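Local coordinates for 3-oxoacyl-(acyl-carrier protein) synthase II (Thermus thermophilus, PDB 1J3N), which catalyses the condensation that lengthens the acyl chain in fatty acid elongation, using substrates carried on acyl-carrier protein, and works as a homodimer, at residues L172-Q176 against L177-D181. Sequence-based numbering, arbitrary orientation.
Sequences LRMIQ and LGEAD
L177 N closes the last regular turn on R173 O (2.8 Å), and the L177 side chain, CG beside the backbone N (chi1 -66°), folds back over that carbonyl, with CD1 3.1 Å from R173 O and also near R173 CB. R173 reaches forward one turn, its NH1 meeting a lone pair of Q176 OE1, which lies in the guanidinium plane. At G178 phi turns positive, which suits glycine because a CB would jam against the preceding carbonyl; its N reaches I175 O from above the carbonyl plane (3.0 Å). E179 N then bonds M174 O at 2.9 Å, while its side chain crosses that of M174 at about a right angle, OE1 lying 3.4 Å from M174 CG. Its carboxylate forms salt bridges with R173 and R260, both of the second subunit. Small A180 fits its methyl near M174 CG, and A180 O accepts a CH contact from I175 CA (3.3 Å). Cutting I175 back to an alanine is likely to open a gap beside A180 O and D181 O and toward V4, L238 and A240. D181 turns away to pair with R2 and R97. Positive-phi glycine and the two backward bonds make this a Schellman motif, here ending helix 163-176 and leading into strand 182-189 of the thiolase-like fold.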
ATOM      1  N   LEU A 172      10.440   6.015   7.459  1.00 19.32           N
ATOM      2  CA  LEU A 172      11.742   6.662   7.575  1.00 17.86           C
ATOM      3  C   LEU A 172      11.677   7.970   6.801  1.00 19.19           C
ATOM      4  O   LEU A 172      12.058   9.024   7.311  1.00 21.54           O
ATOM      5  CB  LEU A 172      12.840   5.781   6.969  1.00 18.88           C
ATOM      6  CG  LEU A 172      14.207   6.441   6.728  1.00 17.40           C
ATOM      7  CD1 LEU A 172      14.887   6.766   8.059  1.00 16.45           C
ATOM      8  CD2 LEU A 172      15.084   5.501   5.911  1.00 20.76           C
ATOM      9  N   ARG A 173      11.182   7.894   5.569  1.00 20.34           N
ATOM     10  CA  ARG A 173      11.077   9.067   4.698  1.00 22.17           C
ATOM     11  C   ARG A 173      10.160  10.128   5.277  1.00 21.11           C
ATOM     12  O   ARG A 173      10.465  11.309   5.242  1.00 22.19           O
ATOM     13  CB  ARG A 173      10.566   8.659   3.316  1.00 20.08           C
ATOM     14  CG  ARG A 173      11.500   7.735   2.568  1.00 22.05           C
ATOM     15  CD  ARG A 173      12.926   8.284   2.496  1.00 24.91           C
ATOM     16  NE  ARG A 173      13.751   7.474   1.603  1.00 26.26           N
ATOM     17  CZ  ARG A 173      15.054   7.263   1.762  1.00 29.82           C
ATOM     18  NH1 ARG A 173      15.702   7.799   2.790  1.00 30.33           N
ATOM     19  NH2 ARG A 173      15.713   6.510   0.890  1.00 29.94           N
ATOM     20  N   MET A 174       9.025   9.676   5.796  1.00 22.06           N
ATOM     21  CA  MET A 174       8.026  10.527   6.410  1.00 22.65           C
ATOM     22  C   MET A 174       8.646  11.390   7.517  1.00 23.53           C
ATOM     23  O   MET A 174       8.339  12.580   7.640  1.00 22.64           O
ATOM     24  CB  MET A 174       6.934   9.627   6.982  1.00 27.06           C
ATOM     25  CG  MET A 174       5.582  10.252   7.214  1.00 30.77           C
ATOM     26  SD  MET A 174       4.479   8.934   7.829  1.00 38.03           S
ATOM     27  CE  MET A 174       3.947   8.189   6.320  1.00 31.65           C
ATOM     28  N   ILE A 175       9.506  10.796   8.339  1.00 22.54           N
ATOM     29  CA  ILE A 175      10.141  11.563   9.411  1.00 24.23           C
ATOM     30  C   ILE A 175      11.276  12.435   8.853  1.00 25.23           C
ATOM     31  O   ILE A 175      11.406  13.596   9.227  1.00 25.63           O
ATOM     32  CB  ILE A 175      10.687  10.628  10.539  1.00 20.95           C
ATOM     33  CG1 ILE A 175       9.532   9.809  11.144  1.00 20.74           C
ATOM     34  CG2 ILE A 175      11.343  11.463  11.631  1.00 21.63           C
ATOM     35  CD1 ILE A 175       9.960   8.804  12.202  1.00 18.99           C
ATOM     36  N   GLN A 176      12.092  11.884   7.955  1.00 27.26           N
ATOM     37  CA  GLN A 176      13.193  12.654   7.363  1.00 27.16           C
ATOM     38  C   GLN A 176      12.673  13.897   6.640  1.00 27.98           C
ATOM     39  O   GLN A 176      13.316  14.946   6.645  1.00 27.00           O
ATOM     40  CB  GLN A 176      13.977  11.811   6.354  1.00 26.38           C
ATOM     41  CG  GLN A 176      14.686  10.592   6.913  1.00 22.21           C
ATOM     42  CD  GLN A 176      15.450   9.841   5.835  1.00 21.48           C
ATOM     43  OE1 GLN A 176      14.900   9.529   4.778  1.00 19.29           O
ATOM     44  NE2 GLN A 176      16.722   9.545   6.098  1.00 21.09           N
ATOM     45  N   LEU A 177      11.508  13.760   6.010  1.00 28.90           N
ATOM     46  CA  LEU A 177      10.877  14.841   5.260  1.00 29.56           C
ATOM     47  C   LEU A 177      10.134  15.844   6.151  1.00 30.09           C
ATOM     48  O   LEU A 177       9.660  16.873   5.672  1.00 30.17           O
ATOM     49  CB  LEU A 177       9.901  14.253   4.226  1.00 28.81           C
ATOM     50  CG  LEU A 177      10.460  13.416   3.068  1.00 29.19           C
ATOM     51  CD1 LEU A 177       9.381  12.484   2.531  1.00 28.27           C
ATOM     52  CD2 LEU A 177      10.974  14.333   1.969  1.00 32.09           C
ATOM     53  N   GLY A 178      10.025  15.542   7.441  1.00 30.35           N
ATOM     54  CA  GLY A 178       9.337  16.443   8.352  1.00 30.65           C
ATOM     55  C   GLY A 178       7.820  16.314   8.404  1.00 30.44           C
ATOM     56  O   GLY A 178       7.145  17.187   8.958  1.00 31.85           O
ATOM     57  N   GLU A 179       7.277  15.231   7.850  1.00 29.44           N
ATOM     58  CA  GLU A 179       5.825  15.020   7.843  1.00 28.95           C
ATOM     59  C   GLU A 179       5.335  14.471   9.181  1.00 27.69           C
ATOM     60  O   GLU A 179       4.136  14.469   9.467  1.00 26.02           O
ATOM     61  CB  GLU A 179       5.424  14.053   6.715  1.00 27.76           C
ATOM     62  CG  GLU A 179       5.897  14.491   5.326  1.00 31.05           C
ATOM     63  CD  GLU A 179       5.552  13.490   4.235  1.00 32.04           C
ATOM     64  OE1 GLU A 179       5.779  12.279   4.443  1.00 34.21           O
ATOM     65  OE2 GLU A 179       5.062  13.910   3.163  1.00 33.71           O
ATOM     66  N   ALA A 180       6.272  14.007   9.997  1.00 27.11           N
ATOM     67  CA  ALA A 180       5.953  13.453  11.303  1.00 26.47           C
ATOM     68  C   ALA A 180       7.229  13.369  12.123  1.00 25.01           C
ATOM     69  O   ALA A 180       8.330  13.367  11.568  1.00 23.97           O
ATOM     70  CB  ALA A 180       5.333  12.051  11.144  1.00 24.75           C
ATOM     71  N   ASP A 181       7.083  13.301  13.443  1.00 23.96           N
ATOM     72  CA  ASP A 181       8.239  13.197  14.325  1.00 25.29           C
ATOM     73  C   ASP A 181       8.367  11.795  14.891  1.00 25.14           C
ATOM     74  O   ASP A 181       9.454  11.360  15.263  1.00 25.27           O
ATOM     75  CB  ASP A 181       8.129  14.216  15.454  1.00 24.55           C
ATOM     76  CG  ASP A 181       8.014  15.617  14.927  1.00 26.62           C
ATOM     77  OD1 ASP A 181       8.778  15.927  13.989  1.00 26.46           O
ATOM     78  OD2 ASP A 181       7.175  16.395  15.433  1.00 26.77           O
TER